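Local coordinates for protein Two-component response regulator yesN (Fusobacterium nucleatum, PDB 3LSG) that probably binds specific DNA sequences and regulates transcription in a two-component system, here through its C-terminal AraC-type helix-turn-helix domain, at residues A60-L63 against L64-E68; N84-I87 against T88-K92. All coordinates share one frame; numbering follows the deposited sequence.

The two contacts belong to neighbouring helices of the C-terminal DNA-binding domain, with their centres about 15 Å apart. Contact 1 takes in the last two turns of the longest helix of the domain, 48-66, and the residues just after it; contact 2 takes in most of helix 83-94. They meet directly through packing: L64 CD1 lies 3.4 Å from F90 CE1, and A60 CB lies 3.7 Å from F86 CE1. F86 and F90 pack against A60, and F90 against L64, sharing that side with I74 of helix 71-77. On another side of helix 83-94, Y85 and K89 hold a phosphate ion shared with the second subunit, whereas contact 1 touches no other protein chain of the assembly.

Contact 1 (A60-L63 against L64-E68); sequences AKLL and LLTTE
T66, the last residue of helix 48-66, and T67 just after it both hold OG1 between their own backbone N and carbonyl carbon (chi1 56° and 77°), a rotation that swings each hydroxyl back onto a carbonyl one turn earlier. T66 OG1 donates to L62 O at 2.6 Å, and T67 OG1 donates to L63 O at 2.7 Å. Each hydroxyl comes from above the carbonyl plane, 43° out of it for T66. L63 O is gripped twice: T67 N, at 2.9 Å, arrives from the opposite face to OG1. The methyls add contacts of their own, T66 CG2 lying 3.8 Å from L62 CD1 and T67 CG2 beside L63 CD2. Earlier in the turn the bonding is ordinary, with L64 N giving a straight bond to A60 O at 2.9 Å.

A60, L63 and L64 are apolar and buried, suiting the side that meets I74 of helix 71-77; K61 can stand extended at the surface, its CG near L65 CD1. T67 is the first residue to leave helical geometry, and R102 bonds to the carbonyls of L64 and T67. T66 N makes only weak bonds, to L62 O and L63 O, so the threonine hydroxyls add donors to these last carbonyls where the chain turns away.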
loop_
_atom_site.group_PDB
_atom_site.type_symbol
_atom_site.label_atom_id
_atom_site.label_comp_id
_atom_site.label_asym_id
_atom_site.label_seq_id
_atom_site.Cartn_x
_atom_site.Cartn_y
_atom_site.Cartn_z
ATOM N N ALA A 60 14.749 4.581 -5.598
ATOM C CA ALA A 60 14.224 5.182 -6.818
ATOM C C ALA A 60 15.068 6.397 -7.185
ATOM O O ALA A 60 15.465 6.574 -8.339
ATOM C CB ALA A 60 12.781 5.574 -6.630
ATOM N N LYS A 61 15.345 7.228 -6.185
ATOM C CA LYS A 61 16.214 8.386 -6.359
ATOM C C LYS A 61 17.552 7.988 -6.975
ATOM O O LYS A 61 18.006 8.576 -7.952
ATOM C CB LYS A 61 16.450 9.074 -5.010
ATOM C CG LYS A 61 17.470 10.214 -5.071
ATOM C CD LYS A 61 17.658 10.880 -3.711
ATOM C CE LYS A 61 18.947 11.691 -3.666
ATOM N NZ LYS A 61 19.079 12.422 -2.371
ATOM N N LEU A 62 18.174 6.973 -6.397
ATOM C CA LEU A 62 19.465 6.491 -6.867
ATOM C C LEU A 62 19.407 6.086 -8.344
ATOM O O LEU A 62 20.238 6.504 -9.149
ATOM C CB LEU A 62 19.944 5.331 -5.980
ATOM C CG LEU A 62 21.263 4.645 -6.313
ATOM C CD1 LEU A 62 22.385 5.667 -6.484
ATOM C CD2 LEU A 62 21.634 3.610 -5.247
ATOM N N LEU A 63 18.418 5.287 -8.706
ATOM C CA LEU A 63 18.291 4.834 -10.089
ATOM C C LEU A 63 18.009 5.977 -11.072
ATOM O O LEU A 63 18.548 6.007 -12.185
ATOM C CB LEU A 63 17.192 3.779 -10.187
ATOM C CG LEU A 63 17.464 2.480 -9.427
ATOM C CD1 LEU A 63 16.229 1.602 -9.437
ATOM C CD2 LEU A 63 18.637 1.726 -10.033
ATOM N N LEU A 64 17.152 6.910 -10.674
ATOM C CA LEU A 64 16.868 8.067 -11.518
ATOM C C LEU A 64 18.120 8.873 -11.856
ATOM O O LEU A 64 18.274 9.330 -12.973
ATOM C CB LEU A 64 15.878 8.987 -10.839
ATOM C CG LEU A 64 14.467 8.431 -10.785
ATOM C CD1 LEU A 64 13.661 9.231 -9.801
ATOM C CD2 LEU A 64 13.847 8.491 -12.185
ATOM N N LEU A 65 19.007 9.036 -10.884
ATOM C CA LEU A 65 20.187 9.874 -11.058
ATOM C C LEU A 65 21.359 9.133 -11.689
ATOM O O LEU A 65 22.267 9.758 -12.237
ATOM C CB LEU A 65 20.615 10.478 -9.715
ATOM C CG LEU A 65 19.616 11.444 -9.075
ATOM C CD1 LEU A 65 20.100 11.888 -7.702
ATOM C CD2 LEU A 65 19.374 12.656 -9.965
ATOM N N THR A 66 21.348 7.806 -11.627
ATOM C CA THR A 66 22.514 7.056 -12.078
ATOM C C THR A 66 22.264 6.210 -13.323
ATOM O O THR A 66 23.199 5.636 -13.874
ATOM C CB THR A 66 23.083 6.160 -10.966
ATOM O OG1 THR A 66 22.058 5.286 -10.487
ATOM C CG2 THR A 66 23.604 7.013 -9.807
ATOM N N THR A 67 21.012 6.130 -13.762
ATOM C CA THR A 67 20.680 5.310 -14.927
ATOM C C THR A 67 19.754 6.031 -15.893
ATOM O O THR A 67 19.297 7.144 -15.625
ATOM C CB THR A 67 19.971 4.002 -14.525
ATOM O OG1 THR A 67 18.600 4.277 -14.211
ATOM C CG2 THR A 67 20.648 3.343 -13.326
ATOM N N GLU A 68 19.465 5.363 -17.007
ATOM C CA GLU A 68 18.518 5.849 -18.006
ATOM C C GLU A 68 17.252 4.995 -18.009
ATOM O O GLU A 68 16.449 5.060 -18.940
ATOM C CB GLU A 68 19.160 5.826 -19.399
ATOM C CG GLU A 68 20.397 6.705 -19.517
ATOM C CD GLU A 68 20.090 8.165 -19.236
ATOM O OE1 GLU A 68 19.083 8.674 -19.779
ATOM O OE2 GLU A 68 20.853 8.799 -18.471
#

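Contact 2 (N84-I87 against T88-K92). With PO4 (phosphate ion), chain F.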
loop_
_atom_site.group_PDB
_atom_site.type_symbol
_atom_site.label_atom_id
_atom_site.label_comp_id
_atom_site.label_asym_id
_atom_site.label_seq_id
_atom_site.Cartn_x
_atom_site.Cartn_y
_atom_site.Cartn_z
ATOM N N ASN A 84 2.175 3.873 -12.310
ATOM C CA ASN A 84 1.505 5.125 -11.981
ATOM C C ASN A 84 1.350 5.331 -10.485
ATOM O O ASN A 84 1.433 6.456 -10.000
ATOM C CB ASN A 84 0.168 5.237 -12.694
ATOM C CG ASN A 84 0.342 5.466 -14.172
ATOM O OD1 ASN A 84 1.167 6.284 -14.585
ATOM N ND2 ASN A 84 -0.410 4.736 -14.978
ATOM N N TYR A 85 1.157 4.240 -9.753
ATOM C CA TYR A 85 1.114 4.317 -8.300
ATOM C C TYR A 85 2.490 4.711 -7.770
ATOM O O TYR A 85 2.605 5.558 -6.900
ATOM C CB TYR A 85 0.645 2.996 -7.682
ATOM C CG TYR A 85 0.241 3.136 -6.221
ATOM C CD1 TYR A 85 -0.833 3.949 -5.847
ATOM C CD2 TYR A 85 0.934 2.465 -5.225
ATOM C CE1 TYR A 85 -1.202 4.083 -4.520
ATOM C CE2 TYR A 85 0.573 2.580 -3.893
ATOM C CZ TYR A 85 -0.494 3.389 -3.541
ATOM O OH TYR A 85 -0.846 3.496 -2.209
ATOM N N PHE A 86 3.533 4.083 -8.298
ATOM C CA PHE A 86 4.908 4.517 -8.032
ATOM C C PHE A 86 5.104 6.026 -8.234
ATOM O O PHE A 86 5.659 6.704 -7.385
ATOM C CB PHE A 86 5.916 3.760 -8.908
ATOM C CG PHE A 86 7.287 4.426 -8.972
ATOM C CD1 PHE A 86 8.115 4.463 -7.849
ATOM C CD2 PHE A 86 7.728 5.021 -10.131
ATOM C CE1 PHE A 86 9.364 5.086 -7.898
ATOM C CE2 PHE A 86 8.982 5.631 -10.194
ATOM C CZ PHE A 86 9.794 5.665 -9.084
ATOM N N ILE A 87 4.639 6.548 -9.361
ATOM C CA ILE A 87 4.778 7.978 -9.634
ATOM C C ILE A 87 4.050 8.832 -8.584
ATOM O O ILE A 87 4.585 9.845 -8.123
ATOM C CB ILE A 87 4.283 8.318 -11.059
ATOM C CG1 ILE A 87 5.320 7.895 -12.113
ATOM C CG2 ILE A 87 3.996 9.810 -11.189
ATOM C CD1 ILE A 87 4.715 7.765 -13.528
ATOM N N THR A 88 2.847 8.411 -8.182
ATOM C CA THR A 88 2.106 9.151 -7.168
ATOM C C THR A 88 2.794 9.131 -5.800
ATOM O O THR A 88 2.775 10.140 -5.089
ATOM C CB THR A 88 0.648 8.666 -7.004
ATOM O OG1 THR A 88 0.637 7.373 -6.387
ATOM C CG2 THR A 88 -0.059 8.607 -8.350
ATOM N N LYS A 89 3.392 8.001 -5.423
ATOM C CA LYS A 89 4.096 7.941 -4.141
ATOM C C LYS A 89 5.358 8.807 -4.201
ATOM O O LYS A 89 5.662 9.536 -3.263
ATOM C CB LYS A 89 4.455 6.492 -3.758
ATOM C CG LYS A 89 3.268 5.625 -3.315
ATOM C CD LYS A 89 2.670 6.153 -2.015
ATOM C CE LYS A 89 1.716 5.159 -1.382
ATOM N NZ LYS A 89 0.966 5.783 -0.250
ATOM N N PHE A 90 6.094 8.712 -5.312
ATOM C CA PHE A 90 7.320 9.468 -5.487
ATOM C C PHE A 90 7.018 10.961 -5.391
ATOM O O PHE A 90 7.739 11.718 -4.731
ATOM C CB PHE A 90 7.947 9.157 -6.853
ATOM C CG PHE A 90 9.322 9.743 -7.031
ATOM C CD1 PHE A 90 10.456 8.966 -6.825
ATOM C CD2 PHE A 90 9.480 11.068 -7.399
ATOM C CE1 PHE A 90 11.739 9.511 -6.984
ATOM C CE2 PHE A 90 10.751 11.611 -7.573
ATOM C CZ PHE A 90 11.879 10.839 -7.355
ATOM N N LYS A 91 5.955 11.387 -6.062
ATOM C CA LYS A 91 5.605 12.794 -6.069
ATOM C C LYS A 91 5.191 13.267 -4.673
ATOM O O LYS A 91 5.444 14.396 -4.293
ATOM C CB LYS A 91 4.495 13.097 -7.078
ATOM C CG LYS A 91 4.187 14.599 -7.136
ATOM C CD LYS A 91 3.291 14.979 -8.294
ATOM C CE LYS A 91 3.032 16.478 -8.282
ATOM N NZ LYS A 91 1.980 16.876 -9.247
ATOM N N LYS A 92 4.542 12.410 -3.908
ATOM C CA LYS A 92 4.181 12.803 -2.544
ATOM C C LYS A 92 5.427 12.869 -1.672
ATOM O O LYS A 92 5.536 13.726 -0.787
ATOM C CB LYS A 92 3.167 11.833 -1.938
ATOM C CG LYS A 92 1.754 12.018 -2.473
ATOM C CD LYS A 92 0.742 11.420 -1.506
ATOM C CE LYS A 92 -0.613 11.214 -2.159
ATOM N NZ LYS A 92 -0.597 10.063 -3.101
HETATM P P PO4 F . -0.205 2.423 0.954
HETATM O O1 PO4 F . 0.947 2.161 1.884
HETATM O O2 PO4 F . -1.463 1.779 1.473
HETATM O O3 PO4 F . -0.413 3.918 0.853
HETATM O O4 PO4 F . 0.117 1.852 -0.404
#
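A phosphate ion, probably from the crystallisation liquor, is held by two side chains one helical turn apart: Y85 OH donates to its O4 and K89 NZ to its O3, each at 2.6 Å. Y85 and K89 of the second subunit bind the same ion, so it joins two copies of this helix. The two side chains lie side by side and point the same way. Y85 has CG trans to its backbone N (chi1 -165°). In K89 the first torsion sets CG beside the backbone N and so lays it over one face of the ring, 4.1 Å above the plane and toward the rim; the bend at chi2 (-65°) then turns the rest of the chain, which runs out extended and carries NZ to the phosphate. On the way K89 CE comes 3.2 Å from Y85 OH, and O4 lies at the ring edge, in plane. A phenol and a lysine suit this place because both carry a donor on a long apolar stem, and the ion's negative charge probably favours a protonated amine.

T88 turns its hydroxyl back to the helix: OG1 donates to Y85 O at 2.7 Å, on a carbonyl that also takes K89 N at 3.0 Å.

The buried side is aromatic. F86 and F90 run alongside each other with centroids 5.9 Å apart and planes at 60°, and they pack on M57 of helix 48-66 and on P98. Large flat rings fill this interface between helices, and F90 also meets the ring of Y101 edge-to-face. Helix 83-94 follows helix 71-77 within the AraC-type helix-turn-helix domain, consistent with a role in DNA binding.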